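Long-range contacts in oxygen-independent coproporphyrinogen III oxidase (Escherichia coli, PDB 1OLT), which catalyses the anaerobic oxidative decarboxylation of coproporphyrinogen III to protoporphyrinogen IX in heme biosynthesis, using a [4Fe-4S] cluster and S-adenosylmethionine: residues 54-59 / 107-112; 85-90 / 123-128; 102-107 / 133-138; 158-163 / 201-206. All blocks are in the same frame, centred on the assembly; numbering follows the deposited sequence. Where two conformers were deposited one is given.

Interaction 1: residues 54-59 / 107-112. With SAM (S-adenosylmethionine), chain D.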
# COMPACT_ATOMS: atom_id res chain seq x y z
N SER A 54 -1.89 -4.90 -14.17
CA SER A 54 -1.45 -3.78 -13.37
C SER A 54 0.09 -3.80 -13.27
O SER A 54 0.68 -4.85 -13.17
CB SER A 54 -2.09 -3.91 -11.97
OG SER A 54 -1.61 -2.82 -11.14
N LEU A 55 0.72 -2.64 -13.32
CA LEU A 55 2.15 -2.53 -13.28
C LEU A 55 2.55 -1.75 -12.05
O LEU A 55 1.97 -0.76 -11.75
CB LEU A 55 2.66 -1.81 -14.54
CG LEU A 55 2.34 -2.46 -15.85
CD1 LEU A 55 2.93 -1.62 -16.95
CD2 LEU A 55 2.82 -3.82 -15.92
N TYR A 56 3.57 -2.22 -11.35
CA TYR A 56 4.21 -1.49 -10.24
C TYR A 56 5.70 -1.32 -10.58
O TYR A 56 6.34 -2.27 -10.98
CB TYR A 56 4.08 -2.26 -8.91
CG TYR A 56 4.82 -1.56 -7.84
CD1 TYR A 56 4.30 -0.44 -7.23
CD2 TYR A 56 6.11 -1.97 -7.47
CE1 TYR A 56 5.08 0.28 -6.26
CE2 TYR A 56 6.85 -1.28 -6.48
CZ TYR A 56 6.33 -0.17 -5.90
OH TYR A 56 7.06 0.56 -5.00
N VAL A 57 6.23 -0.10 -10.45
CA VAL A 57 7.66 0.15 -10.58
C VAL A 57 8.20 0.77 -9.26
O VAL A 57 7.64 1.77 -8.74
CB VAL A 57 8.00 1.09 -11.75
CG1 VAL A 57 9.52 1.23 -11.84
CG2 VAL A 57 7.40 0.60 -13.07
N HIS A 58 9.23 0.14 -8.69
CA HIS A 58 9.86 0.61 -7.48
C HIS A 58 11.00 1.56 -7.90
O HIS A 58 11.82 1.22 -8.72
CB HIS A 58 10.48 -0.50 -6.67
CG HIS A 58 10.65 -0.12 -5.24
ND1 HIS A 58 9.58 0.01 -4.39
CD2 HIS A 58 11.77 0.15 -4.51
CE1 HIS A 58 10.04 0.32 -3.18
NE2 HIS A 58 11.36 0.41 -3.23
N ILE A 59 10.99 2.76 -7.37
CA ILE A 59 12.04 3.73 -7.57
C ILE A 59 12.65 3.97 -6.18
O ILE A 59 12.00 4.58 -5.31
CB ILE A 59 11.49 5.07 -8.15
CG1 ILE A 59 10.75 4.95 -9.48
CG2 ILE A 59 12.67 6.05 -8.35
CD1 ILE A 59 11.54 4.36 -10.57
N GLN A 107 -3.70 -0.26 -14.97
CA GLN A 107 -3.14 0.37 -13.77
C GLN A 107 -1.60 0.44 -13.78
O GLN A 107 -0.96 -0.57 -14.09
CB GLN A 107 -3.56 -0.48 -12.61
CG GLN A 107 -3.50 0.16 -11.28
CD GLN A 107 -4.24 -0.72 -10.18
OE1 GLN A 107 -5.38 -0.43 -9.80
NE2 GLN A 107 -3.55 -1.78 -9.69
N LEU A 108 -1.02 1.60 -13.42
CA LEU A 108 0.41 1.74 -13.22
C LEU A 108 0.61 2.61 -12.00
O LEU A 108 -0.02 3.67 -11.90
CB LEU A 108 1.07 2.43 -14.43
CG LEU A 108 2.49 2.95 -14.27
CD1 LEU A 108 3.43 1.83 -14.04
CD2 LEU A 108 2.86 3.76 -15.48
N HIS A 109 1.51 2.19 -11.12
CA HIS A 109 1.92 2.98 -10.01
C HIS A 109 3.44 2.92 -9.82
O HIS A 109 4.06 1.86 -9.98
CB HIS A 109 1.29 2.47 -8.76
CG HIS A 109 1.64 3.27 -7.55
ND1 HIS A 109 0.85 4.26 -7.07
CD2 HIS A 109 2.72 3.23 -6.74
CE1 HIS A 109 1.39 4.78 -5.98
NE2 HIS A 109 2.51 4.16 -5.74
N TRP A 110 4.00 4.07 -9.50
CA TRP A 110 5.37 4.17 -9.12
C TRP A 110 5.39 4.46 -7.61
O TRP A 110 4.84 5.44 -7.15
CB TRP A 110 6.09 5.31 -9.84
CG TRP A 110 6.24 5.14 -11.37
CD1 TRP A 110 5.78 4.10 -12.15
CD2 TRP A 110 6.85 6.06 -12.27
NE1 TRP A 110 6.05 4.33 -13.47
CE2 TRP A 110 6.72 5.53 -13.59
CE3 TRP A 110 7.50 7.28 -12.13
CZ2 TRP A 110 7.19 6.19 -14.72
CZ3 TRP A 110 7.97 7.95 -13.29
CH2 TRP A 110 7.83 7.40 -14.53
N GLY A 111 6.15 3.63 -6.90
CA GLY A 111 6.33 3.73 -5.49
C GLY A 111 7.81 3.77 -5.16
O GLY A 111 8.68 3.76 -6.04
N GLY A 112 8.11 3.73 -3.88
CA GLY A 112 9.51 3.77 -3.47
C GLY A 112 9.68 3.82 -1.96
O GLY A 112 8.88 3.19 -1.24
N SAM D . 4.82 -0.14 3.64
CA SAM D . 4.51 1.06 4.45
C SAM D . 4.41 0.72 5.95
O SAM D . 5.11 1.25 6.83
OXT SAM D . 3.61 -0.13 6.41
CB SAM D . 3.23 1.75 3.93
CG SAM D . 3.33 2.39 2.51
SD SAM D . 2.45 1.48 1.19
CE SAM D . 0.88 2.42 1.08
C5' SAM D . 3.16 1.88 -0.45
C4' SAM D . 4.61 1.43 -0.56
O4' SAM D . 4.59 0.01 -0.53
C3' SAM D . 5.28 1.80 -1.89
O3' SAM D . 5.68 3.15 -1.92
C2' SAM D . 6.37 0.76 -1.91
O2' SAM D . 7.38 1.10 -0.99
C1' SAM D . 5.63 -0.49 -1.39
N9 SAM D . 5.01 -1.26 -2.46
C8 SAM D . 3.81 -1.04 -3.04
N7 SAM D . 3.62 -2.00 -4.03
C5 SAM D . 4.68 -2.77 -4.06
C6 SAM D . 5.01 -3.85 -4.84
N6 SAM D . 4.22 -4.35 -5.77
N1 SAM D . 6.22 -4.41 -4.62
C2 SAM D . 7.05 -3.95 -3.68
N3 SAM D . 6.75 -2.89 -2.92
C4 SAM D . 5.57 -2.31 -3.11

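Interaction 2: residues 85-90 / 123-128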
# COMPACT_ATOMS: atom_id res chain seq x y z
N TYR A 85 19.90 3.22 -12.86
CA TYR A 85 18.78 2.43 -12.49
C TYR A 85 17.78 2.29 -13.64
O TYR A 85 17.29 1.17 -13.90
CB TYR A 85 18.12 3.06 -11.25
CG TYR A 85 17.02 2.22 -10.67
CD1 TYR A 85 17.31 1.06 -10.03
CD2 TYR A 85 15.72 2.59 -10.78
CE1 TYR A 85 16.31 0.26 -9.48
CE2 TYR A 85 14.68 1.82 -10.20
CZ TYR A 85 15.01 0.63 -9.58
OH TYR A 85 14.04 -0.18 -8.99
N LEU A 86 17.49 3.37 -14.36
CA LEU A 86 16.67 3.29 -15.54
C LEU A 86 17.33 2.49 -16.64
O LEU A 86 16.61 1.83 -17.41
CB LEU A 86 16.28 4.68 -16.08
CG LEU A 86 15.31 5.56 -15.31
CD1 LEU A 86 14.71 6.72 -16.11
CD2 LEU A 86 14.30 4.84 -14.71
N ASP A 87 18.67 2.44 -16.70
CA ASP A 87 19.33 1.52 -17.64
C ASP A 87 18.92 0.08 -17.32
O ASP A 87 18.69 -0.72 -18.22
CB ASP A 87 20.85 1.62 -17.65
CG ASP A 87 21.35 2.92 -18.21
OD1 ASP A 87 20.64 3.60 -18.98
OD2 ASP A 87 22.52 3.35 -17.94
N ALA A 88 18.90 -0.26 -16.04
CA ALA A 88 18.54 -1.62 -15.59
C ALA A 88 17.06 -1.93 -15.79
O ALA A 88 16.72 -3.00 -16.22
CB ALA A 88 18.92 -1.82 -14.16
N LEU A 89 16.20 -0.97 -15.49
CA LEU A 89 14.76 -1.09 -15.73
C LEU A 89 14.46 -1.29 -17.21
O LEU A 89 13.65 -2.17 -17.55
CB LEU A 89 13.99 0.12 -15.24
CG LEU A 89 13.75 0.24 -13.74
CD1 LEU A 89 13.11 1.59 -13.52
CD2 LEU A 89 12.79 -0.90 -13.31
N GLU A 90 15.15 -0.56 -18.07
CA GLU A 90 15.03 -0.81 -19.51
C GLU A 90 15.26 -2.30 -19.87
O GLU A 90 14.53 -2.89 -20.65
CB GLU A 90 16.01 0.06 -20.31
CG GLU A 90 15.97 -0.22 -21.83
CD GLU A 90 16.83 0.76 -22.68
OE1 GLU A 90 17.71 1.46 -22.15
OE2 GLU A 90 16.67 0.77 -23.95
N ILE A 123 11.67 10.81 -15.88
CA ILE A 123 10.24 10.48 -15.82
C ILE A 123 9.80 10.15 -17.22
O ILE A 123 9.15 9.13 -17.45
CB ILE A 123 9.44 11.66 -15.29
CG1 ILE A 123 9.67 11.79 -13.80
CG2 ILE A 123 7.97 11.46 -15.58
CD1 ILE A 123 9.26 13.12 -13.23
N SER A 124 10.13 11.03 -18.18
CA SER A 124 9.71 10.79 -19.56
C SER A 124 10.30 9.52 -20.14
O SER A 124 9.62 8.77 -20.90
CB SER A 124 10.07 11.97 -20.50
OG SER A 124 9.39 13.14 -20.12
N ARG A 125 11.58 9.30 -19.84
CA ARG A 125 12.24 8.10 -20.34
C ARG A 125 11.53 6.79 -19.84
O ARG A 125 11.32 5.85 -20.60
CB ARG A 125 13.71 8.06 -19.94
CG ARG A 125 14.48 6.82 -20.43
CD ARG A 125 15.94 6.74 -19.91
NE ARG A 125 16.49 5.44 -20.23
CZ ARG A 125 17.59 4.95 -19.71
NH1 ARG A 125 18.28 5.65 -18.83
NH2 ARG A 125 18.03 3.74 -20.09
N LEU A 126 11.24 6.72 -18.56
CA LEU A 126 10.61 5.56 -18.03
C LEU A 126 9.22 5.36 -18.55
O LEU A 126 8.85 4.23 -18.87
CB LEU A 126 10.65 5.57 -16.51
CG LEU A 126 10.05 4.38 -15.79
CD1 LEU A 126 10.60 3.04 -16.27
CD2 LEU A 126 10.27 4.54 -14.36
N MET A 127 8.41 6.44 -18.59
CA MET A 127 7.06 6.32 -19.10
C MET A 127 7.04 5.81 -20.54
O MET A 127 6.22 5.02 -20.94
CB MET A 127 6.32 7.63 -19.02
CG MET A 127 5.83 7.97 -17.68
SD MET A 127 4.75 6.64 -17.00
CE MET A 127 3.79 6.26 -18.33
N LYS A 128 7.98 6.32 -21.34
CA LYS A 128 8.11 5.95 -22.74
C LYS A 128 8.47 4.47 -22.87
O LYS A 128 7.89 3.77 -23.72
CB LYS A 128 9.15 6.86 -23.45
CG LYS A 128 9.44 6.52 -24.93
CD LYS A 128 10.55 7.41 -25.54
CE LYS A 128 10.80 7.09 -27.02
NZ LYS A 128 10.97 8.35 -27.82

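Interaction 3: residues 102-107 / 133-138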
# COMPACT_ATOMS: atom_id res chain seq x y z
N GLY A 102 -0.09 -9.86 -25.17
CA GLY A 102 -1.56 -9.83 -25.32
C GLY A 102 -2.38 -9.05 -24.25
O GLY A 102 -3.58 -9.01 -24.31
N ARG A 103 -1.72 -8.47 -23.26
CA ARG A 103 -2.43 -7.90 -22.13
C ARG A 103 -2.75 -6.46 -22.38
O ARG A 103 -2.16 -5.81 -23.25
CB ARG A 103 -1.59 -8.02 -20.85
CG ARG A 103 -1.16 -9.45 -20.53
CD ARG A 103 -2.23 -10.37 -20.02
NE ARG A 103 -1.58 -11.47 -19.30
CZ ARG A 103 -1.70 -11.72 -18.01
NH1 ARG A 103 -2.52 -11.01 -17.24
NH2 ARG A 103 -1.02 -12.74 -17.49
N HIS A 104 -3.68 -5.96 -21.55
CA HIS A 104 -4.10 -4.58 -21.53
C HIS A 104 -3.89 -4.08 -20.11
O HIS A 104 -4.35 -4.73 -19.18
CB HIS A 104 -5.56 -4.52 -21.93
CG HIS A 104 -5.78 -4.98 -23.34
ND1 HIS A 104 -5.88 -4.11 -24.40
CD2 HIS A 104 -5.82 -6.23 -23.87
CE1 HIS A 104 -6.05 -4.80 -25.52
NE2 HIS A 104 -5.99 -6.09 -25.23
N VAL A 105 -3.19 -2.95 -19.99
CA VAL A 105 -2.78 -2.42 -18.71
C VAL A 105 -3.86 -1.44 -18.24
O VAL A 105 -4.19 -0.51 -18.94
CB VAL A 105 -1.42 -1.77 -18.79
CG1 VAL A 105 -1.14 -1.09 -17.54
CG2 VAL A 105 -0.36 -2.87 -19.09
N SER A 106 -4.44 -1.71 -17.08
CA SER A 106 -5.47 -0.89 -16.49
C SER A 106 -4.94 0.00 -15.37
O SER A 106 -5.61 0.94 -14.91
CB SER A 106 -6.61 -1.79 -15.94
OG SER A 106 -6.09 -2.65 -14.93
N GLN A 107 -3.70 -0.26 -14.97
CA GLN A 107 -3.14 0.37 -13.77
C GLN A 107 -1.60 0.44 -13.78
O GLN A 107 -0.96 -0.57 -14.09
CB GLN A 107 -3.56 -0.48 -12.61
CG GLN A 107 -3.50 0.16 -11.28
CD GLN A 107 -4.24 -0.72 -10.18
OE1 GLN A 107 -5.38 -0.43 -9.80
NE2 GLN A 107 -3.55 -1.78 -9.69
N ASN A 133 6.28 -0.69 -24.49
CA ASN A 133 6.43 -2.13 -24.30
C ASN A 133 5.22 -2.87 -23.73
O ASN A 133 5.19 -4.09 -23.76
CB ASN A 133 7.66 -2.41 -23.43
CG ASN A 133 8.92 -2.23 -24.23
OD1 ASN A 133 9.21 -3.07 -25.03
ND2 ASN A 133 9.64 -1.09 -24.06
N PHE A 134 4.24 -2.11 -23.23
CA PHE A 134 2.97 -2.65 -22.77
C PHE A 134 1.86 -1.83 -23.41
O PHE A 134 2.04 -0.63 -23.72
CB PHE A 134 2.83 -2.53 -21.22
CG PHE A 134 3.87 -3.28 -20.43
CD1 PHE A 134 3.70 -4.60 -20.11
CD2 PHE A 134 5.03 -2.63 -19.97
CE1 PHE A 134 4.62 -5.27 -19.35
CE2 PHE A 134 5.95 -3.29 -19.22
CZ PHE A 134 5.76 -4.61 -18.91
N GLN A 135 0.72 -2.45 -23.60
CA GLN A 135 -0.46 -1.80 -24.13
C GLN A 135 -1.34 -1.21 -23.00
O GLN A 135 -1.99 -1.94 -22.27
CB GLN A 135 -1.28 -2.81 -24.97
CG GLN A 135 -2.24 -2.07 -25.90
CD GLN A 135 -2.93 -2.95 -26.96
OE1 GLN A 135 -2.40 -4.02 -27.37
NE2 GLN A 135 -4.11 -2.49 -27.42
N PHE A 136 -1.36 0.11 -22.91
CA PHE A 136 -2.08 0.82 -21.86
C PHE A 136 -3.49 1.11 -22.30
O PHE A 136 -3.70 1.59 -23.44
CB PHE A 136 -1.42 2.17 -21.56
CG PHE A 136 -0.29 2.09 -20.63
CD1 PHE A 136 0.85 1.36 -20.97
CD2 PHE A 136 -0.34 2.72 -19.43
CE1 PHE A 136 1.91 1.29 -20.12
CE2 PHE A 136 0.74 2.64 -18.54
CZ PHE A 136 1.85 1.90 -18.90
N ASN A 137 -4.46 0.83 -21.43
CA ASN A 137 -5.83 1.30 -21.68
C ASN A 137 -5.79 2.85 -21.64
O ASN A 137 -5.05 3.47 -20.87
CB ASN A 137 -6.84 0.79 -20.63
CG ASN A 137 -7.03 -0.70 -20.65
OD1 ASN A 137 -6.68 -1.38 -21.63
ND2 ASN A 137 -7.61 -1.24 -19.57
N ALA A 138 -6.63 3.46 -22.46
CA ALA A 138 -6.71 4.92 -22.53
C ALA A 138 -7.15 5.55 -21.19
O ALA A 138 -6.75 6.68 -20.84
CB ALA A 138 -7.68 5.33 -23.69
O HOH W 1 0.72 -5.18 -22.76
O HOH W 2 -5.08 -1.58 -23.98
O HOH W 3 -7.63 -4.13 -19.11

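Interaction 4: residues 158-163 / 201-206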
# COMPACT_ATOMS: atom_id res chain seq x y z
N HIS A 158 4.33 18.35 -15.71
CA HIS A 158 5.02 17.35 -16.52
C HIS A 158 4.45 15.96 -16.29
O HIS A 158 4.24 15.22 -17.24
CB HIS A 158 6.46 17.32 -16.18
CG HIS A 158 7.28 16.45 -17.10
ND1 HIS A 158 7.58 16.82 -18.38
CD2 HIS A 158 7.85 15.24 -16.91
CE1 HIS A 158 8.32 15.89 -18.96
NE2 HIS A 158 8.51 14.91 -18.08
N LEU A 159 4.18 15.59 -15.03
CA LEU A 159 3.54 14.31 -14.73
C LEU A 159 2.18 14.19 -15.42
O LEU A 159 1.81 13.15 -15.98
CB LEU A 159 3.37 14.09 -13.21
CG LEU A 159 4.72 14.01 -12.49
CD1 LEU A 159 4.55 14.16 -11.02
CD2 LEU A 159 5.37 12.67 -12.83
N ARG A 160 1.39 15.23 -15.30
CA ARG A 160 0.14 15.28 -16.00
C ARG A 160 0.28 15.10 -17.52
O ARG A 160 -0.49 14.35 -18.16
CB ARG A 160 -0.49 16.59 -15.71
CG ARG A 160 -1.86 16.52 -15.80
CD ARG A 160 -2.59 15.93 -14.52
NE ARG A 160 -3.99 16.02 -14.97
CZ ARG A 160 -4.58 15.07 -15.68
NH1 ARG A 160 -3.97 13.90 -15.93
NH2 ARG A 160 -5.79 15.26 -16.10
N ALA A 161 1.26 15.77 -18.12
CA ALA A 161 1.46 15.64 -19.57
C ALA A 161 1.90 14.23 -19.90
O ALA A 161 1.61 13.76 -20.98
CB ALA A 161 2.54 16.72 -20.16
N GLU A 162 2.57 13.56 -18.98
CA GLU A 162 2.95 12.15 -19.17
C GLU A 162 1.84 11.16 -18.87
O GLU A 162 2.01 10.00 -19.10
CB GLU A 162 4.19 11.78 -18.34
CG GLU A 162 5.44 12.52 -18.75
CD GLU A 162 6.04 12.04 -20.11
OE1 GLU A 162 5.68 10.94 -20.57
OE2 GLU A 162 6.86 12.78 -20.68
N GLY A 163 0.69 11.64 -18.40
CA GLY A 163 -0.51 10.83 -18.30
C GLY A 163 -0.78 10.42 -16.84
O GLY A 163 -1.74 9.70 -16.57
N ILE A 201 -4.64 21.47 -11.75
CA ILE A 201 -4.33 20.90 -13.07
C ILE A 201 -4.99 19.52 -13.31
O ILE A 201 -4.71 18.88 -14.28
CB ILE A 201 -2.81 20.84 -13.35
CG1 ILE A 201 -2.13 19.88 -12.46
CG2 ILE A 201 -2.20 22.27 -13.22
CD1 ILE A 201 -0.66 19.87 -12.74
N GLY A 202 -5.90 19.12 -12.43
CA GLY A 202 -6.76 17.98 -12.74
C GLY A 202 -6.39 16.66 -12.05
O GLY A 202 -7.03 15.65 -12.32
N PHE A 203 -5.41 16.63 -11.16
CA PHE A 203 -5.23 15.41 -10.35
C PHE A 203 -6.47 15.22 -9.43
O PHE A 203 -6.98 16.20 -8.90
CB PHE A 203 -4.01 15.47 -9.48
CG PHE A 203 -2.74 15.19 -10.20
CD1 PHE A 203 -2.30 13.89 -10.36
CD2 PHE A 203 -1.98 16.25 -10.71
CE1 PHE A 203 -1.09 13.62 -11.05
CE2 PHE A 203 -0.77 16.03 -11.36
CZ PHE A 203 -0.31 14.71 -11.57
N THR A 204 -6.96 13.98 -9.34
CA THR A 204 -8.08 13.61 -8.43
C THR A 204 -7.66 12.47 -7.56
O THR A 204 -6.68 11.83 -7.81
CB THR A 204 -9.33 13.16 -9.21
OG1 THR A 204 -8.97 12.14 -10.14
CG2 THR A 204 -9.87 14.23 -10.09
N SER A 205 -8.41 12.16 -6.52
CA SER A 205 -8.03 11.10 -5.57
C SER A 205 -6.69 11.30 -4.93
O SER A 205 -5.98 10.33 -4.64
CB SER A 205 -8.03 9.72 -6.22
OG SER A 205 -9.29 9.44 -6.77
N THR A 206 -6.31 12.55 -4.70
CA THR A 206 -5.03 12.84 -4.04
C THR A 206 -4.97 12.40 -2.57
O THR A 206 -5.82 12.80 -1.76
CB THR A 206 -4.75 14.33 -4.13
OG1 THR A 206 -4.55 14.66 -5.51
CG2 THR A 206 -3.47 14.68 -3.51

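Interaction 1: residues 54-59 / 107-112
Tyr56 and His109 pair across two parallel strands, 54-59 and 107-112, whose axes come within 4.5 Å. Backbone bonds pass back and forth between them. One runs from Val57 N to His109 O (3.0 Å). The CG of Tyr56 stands anti to its own N (chi1 175°), and this lays the ring along the strand, toward His58 and Gly111. CB and CG lie under the amino end of the adenine, with Tyr56 CG 3.5 Å from SAM N6. CD1 passes His109 O. Tyr56 CE1 meets the edge of the imidazole, 3.8 Å from His109 CD2. That imidazole is held by Ser143 and Glu145. CD2 and CE2 run beneath SAM C6, and SAM C5 sits 3.5 Å above the ring centre, so adenine covers one face. At the tip, Tyr56 OH shares a hydrogen bond with His58 ND1 (2.7 Å). OH also lies so close over Gly111 that a CB there would clash. A leucine in place of Tyr56 would probably leave the adenine without its flat support and His58 ND1 without this partner. Gly112 holds the ribose by two bonds: its N donates to SAM O3' (3.2 Å), and its O accepts from SAM O2' (2.6 Å). Its CA rests over the His58 ring. Gly111 and Gly112 lie late in a parallel strand of the radical SAM barrel and line this SAM site.

Interaction 2: residues 85-90 / 123-128
Leu86 and Leu126 meet between two parallel helices of the radical SAM alpha/beta barrel, 85-90 and 123-128. The axes are 10.7 Å apart and only 7° from parallel. The apolar contacts lie on the buried side. Leu86 CD2 touches Leu126 CD2 at 4.1 Å, the two side chains crossing nearly at a right angle. Leu89 CD1 reaches Leu126 CD1 at 4.0 Å. Leu89 also packs on Val57 and Leu126 on Trp110, so this layer faces the sheet. The ionic contacts lie nearer the solvent. Arg125 extends from CG to NE and spans the gap to the other helix, with its methylenes running past Leu86 in the opposite direction. Its guanidinium then lies with one face on Leu86 CB, which is 3.5 Å from Arg125 NH1, and turns its edge to two carboxylates. Arg125 NH2 donates to both Asp87 OD1 (2.8 Å) and Glu90 OE1 (3.1 Å), forming a salt-bridge network. Without this guanidinium, as with an alanine here, the two acids would probably lose their shared positive mate and Leu86 its cover. The Glu90 carboxylate stands 82° from the guanidinium plane. Asp87 is gripped end-on, NH1 and NH2 both donating to OD1, and the NH2 bond uses the anti lone pair of that oxygen.

Interaction 3: residues 102-107 / 133-138
Val105 lies over the Phe136 ring, with Val105 CG1 4.3 Å from the ring centroid and close to the normal. This is a CH-pi contact over the middle of the face. The other branch of the valine turns toward Phe134, where Val105 CG2 meets Phe134 CB at 3.9 Å. With chi1 at 172°, CG1 is anti to the backbone N, and the two methyls are split between the two phenylalanines. On the solvent side His104 and Gln135 lie side by side and point the same way. Their planes are 56° apart, and His104 CE1 is 3.6 Å from Gln135 NE2. Asn137 crosses His104 at about a right angle, with OD1 against His104 CB. A water bridges His104 ND1 and Asn137 OD1. Another water accepts from Gln135 N and probably donates to Arg103 O. Two backbone bonds flank one parallel bridge, Val105 with Phe136: Val105 N to Gln135 O (2.8 Å) and Asn137 N to Val105 O (2.8 Å). Arg103 turns away to a salt bridge with Asp320. The contact joins the start of strand 105-112 to short strand 136-137, with helix 120-133 between them in the chain. Strand 53-62 flanks the other edge: His104 and Ser106 bond to Leu53, while Phe134 packs on Leu53 and Leu55. Arg131, from the helix, makes a cation-pi contact with Phe136.

Interaction 4: residues 158-163 / 201-206
Ile201 meets Arg160 through its carbonyl oxygen. Arg160 NE donates to Ile201 O at 3.0 Å, with an N-H...O angle of 152°. The oxygen lies near the guanidinium plane, at its edge, and the donor is tilted 29° from the carbonyl plane. The Ile201 side chain adds a looser touch, Ile201 CD1 to Arg160 CB at 4.4 Å. It also packs on Leu156 and Asp157, about a turn before Arg160 in helix 154-161.

Gly202 follows with positive phi. A side chain here would be tight against Arg160 NH2, and the backbone angles would themselves jam a CB against the preceding carbonyl. Gly202 C lies 3.8 Å from Arg160 NE.

Phe203 turns its ring back toward the helix. Arg160 CD lies over one face, 3.6 Å from Phe203 CE2, in a CH-pi contact offset toward the rim. The bend of the arginine at chi2 (81°) carries CD across the ring while NE stays on Ile201 O. The guanidinium carbon is farther off, so any cation-pi attraction is weak. At the ring edge, Phe203 CZ reaches Leu159 CB at 4.1 Å. Phe164 lies against both Leu159 and Phe203, and its O accepts from Arg160 NH1. The arginine thus holds two backbone carbonyls, one on each side of the contact.

Beyond this the segment leads through Thr206 into strand 207-212. Gly163 and Gly202 each close a helix by a Schellman motif. The contact therefore packs together two helix-to-strand turns of the alpha/beta barrel.

In the fold
Starting from the N terminus, strand 54-59 leaves first and is met again at 107-112, so interaction 1 closes a loop that contains helix 80-96. That helix opens interaction 2, which closes on helix 120-133. Interaction 3 opens at 102-107, sharing Gln107 with interaction 1, and closes at 133-138. These three cross one another along the chain. Interaction 4 comes later, in series, and closes the loop from 158-163 to 201-206. Trp110 packs on Leu126 and Met127, joining interactions 1 and 2. Leu55 packs on Phe134 and Phe136, and Leu108 on Phe136. Ser124 is hydrogen-bonded to Glu162, tying helix 120-133 to interaction 4. Strands, outer helices and turns of the barrel are thus linked.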